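Local atomic coordinates of pyridoxine 4-oxidase (Mesorhizobium loti, PDB entry 4HA6), a protein that catalyses the FAD-dependent oxidation of pyridoxine to pyridoxal with molecular oxygen, as a flavoprotein of the glucose-methanol-choline (GMC) oxidoreductase family. Residues A162-P167 against S405-H410; A387-G392 against D435-S440. All coordinates share one frame; numbering follows the deposited sequence.

Contact 1: A162-P167 against S405-H410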
ATOM      1  N   ALA A 162      24.754  -8.716   4.684  1.00 12.01           N
ATOM      2  CA  ALA A 162      25.952  -8.154   4.065  1.00 15.74           C
ATOM      3  C   ALA A 162      27.048  -9.202   3.893  1.00  8.02           C
ATOM      4  O   ALA A 162      27.768  -9.192   2.895  1.00 19.70           O
ATOM      5  CB  ALA A 162      26.462  -6.958   4.874  1.00 10.48           C
ATOM      6  N   SER A 163      27.179 -10.100   4.865  1.00 13.15           N
ATOM      7  CA  SER A 163      28.184 -11.153   4.782  0.58 14.40           C
ATOM      8  C   SER A 163      27.867 -12.112   3.641  1.00 15.48           C
ATOM      9  O   SER A 163      28.774 -12.734   3.073  1.00 10.57           O
ATOM     10  CB  SER A 163      28.284 -11.920   6.099  0.58 15.13           C
ATOM     11  OG  SER A 163      27.131 -12.710   6.327  0.58 14.51           O
ATOM     12  N   LEU A 164      26.586 -12.217   3.291  1.00 10.77           N
ATOM     13  CA  LEU A 164      26.171 -13.151   2.250  1.00  9.19           C
ATOM     14  C   LEU A 164      26.423 -12.591   0.850  1.00 11.22           C
ATOM     15  O   LEU A 164      26.297 -13.306  -0.142  1.00 12.58           O
ATOM     16  CB  LEU A 164      24.706 -13.542   2.435  1.00 12.71           C
ATOM     17  CG  LEU A 164      24.512 -14.552   3.562  1.00  8.13           C
ATOM     18  CD1 LEU A 164      23.054 -14.655   4.035  1.00  8.80           C
ATOM     19  CD2 LEU A 164      25.019 -15.921   3.103  1.00  6.72           C
ATOM     20  N   GLY A 165      26.800 -11.320   0.767  1.00 10.72           N
ATOM     21  CA  GLY A 165      27.027 -10.706  -0.528  1.00 13.51           C
ATOM     22  C   GLY A 165      26.134  -9.522  -0.851  1.00  9.97           C
ATOM     23  O   GLY A 165      26.400  -8.809  -1.815  1.00 20.69           O
ATOM     24  N   LEU A 166      25.078  -9.301  -0.066  1.00 12.20           N
ATOM     25  CA  LEU A 166      24.186  -8.167  -0.329  1.00 12.54           C
ATOM     26  C   LEU A 166      24.889  -6.831  -0.088  1.00 16.03           C
ATOM     27  O   LEU A 166      25.479  -6.618   0.966  1.00 13.40           O
ATOM     28  CB  LEU A 166      22.926  -8.249   0.540  1.00  5.73           C
ATOM     29  CG  LEU A 166      21.915  -9.342   0.197  1.00 14.18           C
ATOM     30  CD1 LEU A 166      20.929  -9.528   1.344  1.00  8.34           C
ATOM     31  CD2 LEU A 166      21.170  -9.002  -1.098  1.00 15.45           C
ATOM     32  N   PRO A 167      24.810  -5.914  -1.063  1.00 11.95           N
ATOM     33  CA  PRO A 167      25.453  -4.604  -0.891  1.00 11.46           C
ATOM     34  C   PRO A 167      24.755  -3.723   0.151  1.00 19.52           C
ATOM     35  O   PRO A 167      23.542  -3.842   0.403  1.00 13.79           O
ATOM     36  CB  PRO A 167      25.356  -3.975  -2.289  1.00 15.85           C
ATOM     37  CG  PRO A 167      24.188  -4.666  -2.942  1.00  9.14           C
ATOM     38  CD  PRO A 167      24.200  -6.072  -2.397  1.00 14.53           C
ATOM     39  N   SER A 405      15.458 -16.706   4.006  1.00 10.09           N
ATOM     40  CA  SER A 405      15.261 -16.254   5.380  1.00 10.30           C
ATOM     41  C   SER A 405      16.018 -17.133   6.375  1.00 11.94           C
ATOM     42  O   SER A 405      16.665 -16.640   7.312  1.00 11.73           O
ATOM     43  CB  SER A 405      13.766 -16.275   5.724  1.00  8.72           C
ATOM     44  OG  SER A 405      13.554 -15.771   7.027  1.00  7.75           O
ATOM     45  N   ARG A 406      15.912 -18.442   6.199  1.00  6.31           N
ATOM     46  CA  ARG A 406      16.576 -19.350   7.121  1.00  9.73           C
ATOM     47  C   ARG A 406      18.101 -19.253   6.983  1.00  9.45           C
ATOM     48  O   ARG A 406      18.806 -19.275   7.988  1.00  7.33           O
ATOM     49  CB  ARG A 406      16.056 -20.773   6.933  1.00  9.03           C
ATOM     50  CG  ARG A 406      14.538 -20.869   7.180  1.00  9.89           C
ATOM     51  CD  ARG A 406      14.052 -22.302   7.128  1.00 10.60           C
ATOM     52  NE  ARG A 406      14.517 -23.044   8.291  1.00  9.98           N
ATOM     53  CZ  ARG A 406      14.665 -24.364   8.322  1.00 28.75           C
ATOM     54  NH1 ARG A 406      14.389 -25.089   7.245  1.00 29.99           N
ATOM     55  NH2 ARG A 406      15.096 -24.957   9.427  1.00 21.90           N
ATOM     56  N   THR A 407      18.595 -19.097   5.753  1.00  5.93           N
ATOM     57  CA  THR A 407      20.035 -18.921   5.530  1.00  8.87           C
ATOM     58  C   THR A 407      20.524 -17.692   6.308  1.00 10.54           C
ATOM     59  O   THR A 407      21.492 -17.770   7.078  1.00 10.38           O
ATOM     60  CB  THR A 407      20.387 -18.790   4.024  1.00  7.07           C
ATOM     61  OG1 THR A 407      20.009 -19.992   3.339  1.00 10.19           O
ATOM     62  CG2 THR A 407      21.878 -18.568   3.818  1.00  4.95           C
ATOM     63  N   ILE A 408      19.841 -16.564   6.131  1.00  8.79           N
ATOM     64  CA  ILE A 408      20.191 -15.353   6.872  1.00  6.19           C
ATOM     65  C   ILE A 408      20.025 -15.578   8.373  1.00  6.60           C
ATOM     66  O   ILE A 408      20.931 -15.266   9.147  1.00 11.68           O
ATOM     67  CB  ILE A 408      19.363 -14.134   6.446  1.00  7.56           C
ATOM     68  CG1 ILE A 408      19.672 -13.762   4.990  1.00  7.46           C
ATOM     69  CG2 ILE A 408      19.658 -12.954   7.381  1.00  6.30           C
ATOM     70  CD1 ILE A 408      18.690 -12.778   4.380  1.00 10.93           C
ATOM     71  N   GLY A 409      18.880 -16.129   8.777  1.00  6.78           N
ATOM     72  CA  GLY A 409      18.600 -16.379  10.184  1.00  8.60           C
ATOM     73  C   GLY A 409      19.655 -17.164  10.956  1.00 10.66           C
ATOM     74  O   GLY A 409      19.849 -16.935  12.158  1.00  9.31           O
ATOM     75  N   HIS A 410      20.342 -18.078  10.277  1.00  8.51           N
ATOM     76  CA  HIS A 410      21.303 -18.955  10.943  1.00 14.01           C
ATOM     77  C   HIS A 410      22.748 -18.500  10.794  1.00 10.28           C
ATOM     78  O   HIS A 410      23.670 -19.235  11.152  1.00  9.58           O
ATOM     79  CB  HIS A 410      21.155 -20.391  10.444  1.00  6.55           C
ATOM     80  CG  HIS A 410      19.885 -21.046  10.886  1.00 15.05           C
ATOM     81  ND1 HIS A 410      18.656 -20.721  10.350  1.00  8.16           N
ATOM     82  CD2 HIS A 410      19.645 -21.992  11.827  1.00 12.10           C
ATOM     83  CE1 HIS A 410      17.719 -21.454  10.925  1.00 11.06           C
ATOM     84  NE2 HIS A 410      18.293 -22.238  11.824  1.00 16.26           N
TER

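Contact 2: A387-G392 against D435-S440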
ATOM      1  N   ALA A 387      -6.940 -14.286  -4.098  1.00  3.68           N
ATOM      2  CA  ALA A 387      -6.343 -15.436  -4.808  1.00  6.33           C
ATOM      3  C   ALA A 387      -4.899 -15.681  -4.383  1.00 10.00           C
ATOM      4  O   ALA A 387      -4.021 -15.922  -5.219  1.00  5.52           O
ATOM      5  CB  ALA A 387      -6.422 -15.252  -6.324  1.00  8.44           C
ATOM      6  N   TYR A 388      -4.655 -15.628  -3.077  1.00  5.55           N
ATOM      7  CA  TYR A 388      -3.294 -15.758  -2.567  1.00  6.41           C
ATOM      8  C   TYR A 388      -2.684 -17.105  -2.966  1.00  9.94           C
ATOM      9  O   TYR A 388      -3.354 -18.146  -2.907  1.00  7.26           O
ATOM     10  CB  TYR A 388      -3.272 -15.626  -1.041  1.00  4.48           C
ATOM     11  CG  TYR A 388      -3.438 -14.236  -0.457  1.00  6.58           C
ATOM     12  CD1 TYR A 388      -4.175 -14.057   0.709  1.00  4.77           C
ATOM     13  CD2 TYR A 388      -2.817 -13.114  -1.021  1.00  5.67           C
ATOM     14  CE1 TYR A 388      -4.315 -12.819   1.294  1.00 11.93           C
ATOM     15  CE2 TYR A 388      -2.959 -11.843  -0.432  1.00  3.11           C
ATOM     16  CZ  TYR A 388      -3.717 -11.715   0.727  1.00  4.03           C
ATOM     17  OH  TYR A 388      -3.896 -10.500   1.356  1.00  5.09           O
ATOM     18  N   LEU A 389      -1.414 -17.074  -3.365  1.00  5.47           N
ATOM     19  CA  LEU A 389      -0.653 -18.287  -3.696  1.00  7.09           C
ATOM     20  C   LEU A 389      -1.330 -19.216  -4.707  1.00 12.07           C
ATOM     21  O   LEU A 389      -1.280 -20.439  -4.545  1.00  9.25           O
ATOM     22  CB  LEU A 389      -0.334 -19.077  -2.422  1.00  5.20           C
ATOM     23  CG  LEU A 389       0.950 -18.723  -1.650  1.00 22.22           C
ATOM     24  CD1 LEU A 389       1.501 -17.346  -2.020  1.00 17.04           C
ATOM     25  CD2 LEU A 389       0.741 -18.849  -0.141  1.00  4.48           C
ATOM     26  N   GLN A 390      -1.945 -18.663  -5.748  1.00  6.38           N
ATOM     27  CA  GLN A 390      -2.680 -19.526  -6.674  1.00 15.21           C
ATOM     28  C   GLN A 390      -1.829 -19.990  -7.870  1.00 17.39           C
ATOM     29  O   GLN A 390      -2.187 -20.931  -8.580  1.00 26.06           O
ATOM     30  CB  GLN A 390      -3.978 -18.853  -7.128  1.00 16.05           C
ATOM     31  CG  GLN A 390      -5.182 -19.813  -7.241  1.00 32.77           C
ATOM     32  CD  GLN A 390      -5.584 -20.441  -5.902  1.00 16.75           C
ATOM     33  OE1 GLN A 390      -6.339 -19.853  -5.129  1.00 26.47           O
ATOM     34  NE2 GLN A 390      -5.078 -21.641  -5.627  1.00 39.26           N
ATOM     35  N   THR A 391      -0.699 -19.333  -8.090  1.00  4.49           N
ATOM     36  CA  THR A 391       0.146 -19.688  -9.214  1.00  9.59           C
ATOM     37  C   THR A 391       1.322 -20.535  -8.746  1.00  7.93           C
ATOM     38  O   THR A 391       1.734 -20.462  -7.577  1.00  6.43           O
ATOM     39  CB  THR A 391       0.666 -18.430  -9.935  1.00 11.10           C
ATOM     40  OG1 THR A 391       1.470 -17.640  -9.030  1.00  5.03           O
ATOM     41  CG2 THR A 391      -0.508 -17.601 -10.451  1.00  7.43           C
ATOM     42  N   GLY A 392       1.871 -21.340  -9.647  1.00  6.58           N
ATOM     43  CA  GLY A 392       3.036 -22.143  -9.292  1.00  7.86           C
ATOM     44  C   GLY A 392       4.266 -21.296  -9.057  1.00  3.15           C
ATOM     45  O   GLY A 392       5.116 -21.620  -8.210  1.00  6.34           O
ATOM     46  N   ASP A 435       3.084 -26.131   2.966  1.00  9.39           N
ATOM     47  CA  ASP A 435       2.034 -26.155   3.990  1.00 15.42           C
ATOM     48  C   ASP A 435       2.331 -25.142   5.089  1.00 10.12           C
ATOM     49  O   ASP A 435       1.449 -24.394   5.521  1.00  7.24           O
ATOM     50  CB  ASP A 435       1.868 -27.553   4.607  1.00  8.34           C
ATOM     51  CG  ASP A 435       0.741 -27.598   5.638  1.00 24.81           C
ATOM     52  OD1 ASP A 435      -0.433 -27.386   5.256  1.00 25.14           O
ATOM     53  OD2 ASP A 435       1.023 -27.822   6.835  1.00 26.67           O
ATOM     54  N   PHE A 436       3.578 -25.118   5.543  1.00  8.51           N
ATOM     55  CA  PHE A 436       3.978 -24.109   6.505  1.00  7.90           C
ATOM     56  C   PHE A 436       3.771 -22.699   5.950  1.00  9.11           C
ATOM     57  O   PHE A 436       3.234 -21.819   6.639  1.00  7.75           O
ATOM     58  CB  PHE A 436       5.431 -24.285   6.907  1.00  8.94           C
ATOM     59  CG  PHE A 436       5.932 -23.171   7.767  1.00  8.39           C
ATOM     60  CD1 PHE A 436       6.683 -22.141   7.217  1.00  6.78           C
ATOM     61  CD2 PHE A 436       5.626 -23.136   9.124  1.00 11.27           C
ATOM     62  CE1 PHE A 436       7.138 -21.087   8.012  1.00 12.19           C
ATOM     63  CE2 PHE A 436       6.082 -22.095   9.928  1.00 11.10           C
ATOM     64  CZ  PHE A 436       6.837 -21.065   9.367  1.00  9.04           C
ATOM     65  N   ILE A 437       4.207 -22.471   4.712  1.00  7.64           N
ATOM     66  CA  ILE A 437       4.059 -21.144   4.103  1.00  5.94           C
ATOM     67  C   ILE A 437       2.577 -20.738   4.029  1.00 11.27           C
ATOM     68  O   ILE A 437       2.212 -19.626   4.420  1.00  9.43           O
ATOM     69  CB  ILE A 437       4.741 -21.090   2.720  1.00  9.42           C
ATOM     70  CG1 ILE A 437       6.264 -21.206   2.885  1.00  5.26           C
ATOM     71  CG2 ILE A 437       4.386 -19.807   1.975  1.00  6.37           C
ATOM     72  CD1 ILE A 437       7.006 -21.493   1.561  1.00  7.30           C
ATOM     73  N   ALA A 438       1.728 -21.659   3.567  1.00  6.49           N
ATOM     74  CA  ALA A 438       0.286 -21.418   3.433  1.00  6.61           C
ATOM     75  C   ALA A 438      -0.370 -21.089   4.787  1.00  8.63           C
ATOM     76  O   ALA A 438      -1.319 -20.297   4.865  1.00 11.06           O
ATOM     77  CB  ALA A 438      -0.390 -22.641   2.793  1.00  5.74           C
ATOM     78  N   ARG A 439       0.141 -21.710   5.847  1.00  7.77           N
ATOM     79  CA  ARG A 439      -0.379 -21.496   7.189  1.00  7.15           C
ATOM     80  C   ARG A 439       0.140 -20.195   7.792  1.00  6.62           C
ATOM     81  O   ARG A 439      -0.529 -19.588   8.652  1.00 12.08           O
ATOM     82  CB  ARG A 439      -0.008 -22.683   8.093  1.00 13.36           C
ATOM     83  CG  ARG A 439      -0.967 -23.887   8.005  1.00 10.09           C
ATOM     84  CD  ARG A 439      -0.287 -25.219   8.389  1.00 21.09           C
ATOM     85  NE  ARG A 439       0.530 -25.132   9.601  1.00 39.57           N
ATOM     86  CZ  ARG A 439       1.743 -25.677   9.745  1.00 39.01           C
ATOM     87  NH1 ARG A 439       2.315 -26.362   8.758  1.00 24.51           N
ATOM     88  NH2 ARG A 439       2.402 -25.533  10.888  1.00 42.21           N
ATOM     89  N   SER A 440       1.312 -19.752   7.335  1.00  4.91           N
ATOM     90  CA  SER A 440       2.011 -18.623   7.965  1.00  9.76           C
ATOM     91  C   SER A 440       1.816 -17.255   7.290  1.00  5.88           C
ATOM     92  O   SER A 440       1.952 -16.202   7.947  1.00  4.01           O
ATOM     93  CB  SER A 440       3.511 -18.928   8.059  1.00 12.70           C
ATOM     94  OG  SER A 440       4.106 -18.900   6.777  1.00  9.87           O
TER

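Contact 1: A162-P167 against S405-H410
L164 and I408 mark the closest approach of the two backbones, with 7.9 Å between the CA of L164 and the CA of I408, a spacing wide enough for side chains to mesh. Residues 162-167 carry the chain out of helix 152-163. G165 swings to a positive phi of 119° and closes a Schellman motif; one of its bonds runs from G165 N to A162 O at 3.2 Å. Residues 405-410 form the last turn of helix 392-409 and the step beyond it.

From the first segment it is mainly L164 that does the touching. Its CB points at the partner helix, and with CG anti to the carbonyl carbon (chi1 -77°) both methyls reach across. CD1 of L164 presses on CG1 of I408 at 3.6 Å, while the same CD1 lies 4.1 Å from CG2 of T407. CD2 of L164 lies about as near, so the threonine methyl sits in front of the leucine fork.

In the fold, this joins the ends of two helices beside the antiparallel sheet of the GMC substrate-binding domain. I408 and L166 both touch M320 on strand 314-320, and I408 also packs against F157 and A160, further up helix 152-163.

T407 divides its branches by chemistry: CG2 meets the leucine, whereas OG1 bonds to the carbonyl of E403 one turn earlier. On another side of the helix end, R406 O receives two donors from opposite faces of its carbonyl plane, H410 N at 3.0 Å and H410 ND1 at 2.8 Å. The second bond lies close to the imidazole plane and fixes the ring's rotation, and Y300 meets that ring edge-to-face. R406 itself turns to E421, with which it forms a salt bridge.

Contact 2: A387-G392 against D435-S440
Apolar packing alone joins L389 to I437 and A438, and it is light. CD2 of L389 stands 4.3 Å from CG2 of I437, while the same methyl lies 4.4 Å from CA of A438, where the small alanine lets it come down on the helix backbone. The CB of L389 points at the helix, but chi2 of 18° leaves CD1 nearly eclipsed with CA, a strained setting for a leucine. I437 also points its CB across the gap. F398, on helix 392-409, touches both L389 and I437, and V441 packs on L389, so the leucine is buried among several elements.

Backbone structure explains how L389 gets there. Residues 387-390 form a type II beta turn in which L389 takes the third position with a positive phi of 52°; the closing bond from Q390 N to A387 O is weak at 3.5 Å. T391 follows as N-cap of helix 392-409, its OG1 bonding to the backbone N of D394. The contact thus sets a connecting turn of the GMC fold, between strand 383-385 and that helix, against the C-terminal part of helix 430-440, which runs on into strand 441-443.

Polar interactions stay within each side or lead elsewhere. R439 reaches back one helical turn to D435, NH1 to OD2 at 2.7 Å, in a salt bridge that meets the carboxylate from above its plane (44°). The carbonyl of A438 is taken by R71, and that of R439 by the hydroxyls of S344 and S346. On the turn, Y388 OH bonds to D291 and its ring meets H73 edge-to-face.

One aromatic contact lies within the helix: CB of S440 sits 4.1 Å above one face of the F436 ring, offset toward the rim.

Overall arrangement
Helix 392-409 connects the two sites: contact 2 involves the turn that leads into its start, contact 1 its last turn. Their centres lie 24 Å apart, although the nearest atoms come within about 7 Å. Both rest on aliphatic side chains, and both lie away from the annotated sites. Contact 1 is the more peripheral, about 27 Å from the centre of the chain and partly buried, yet it hides more surface (131 Å² against 77 Å²), and its apolar side chains come nearer to each other. Contact 2, about 20 Å from that centre, is buried but touches more lightly, pairing a turn with a helix where contact 1 brings together two helix ends.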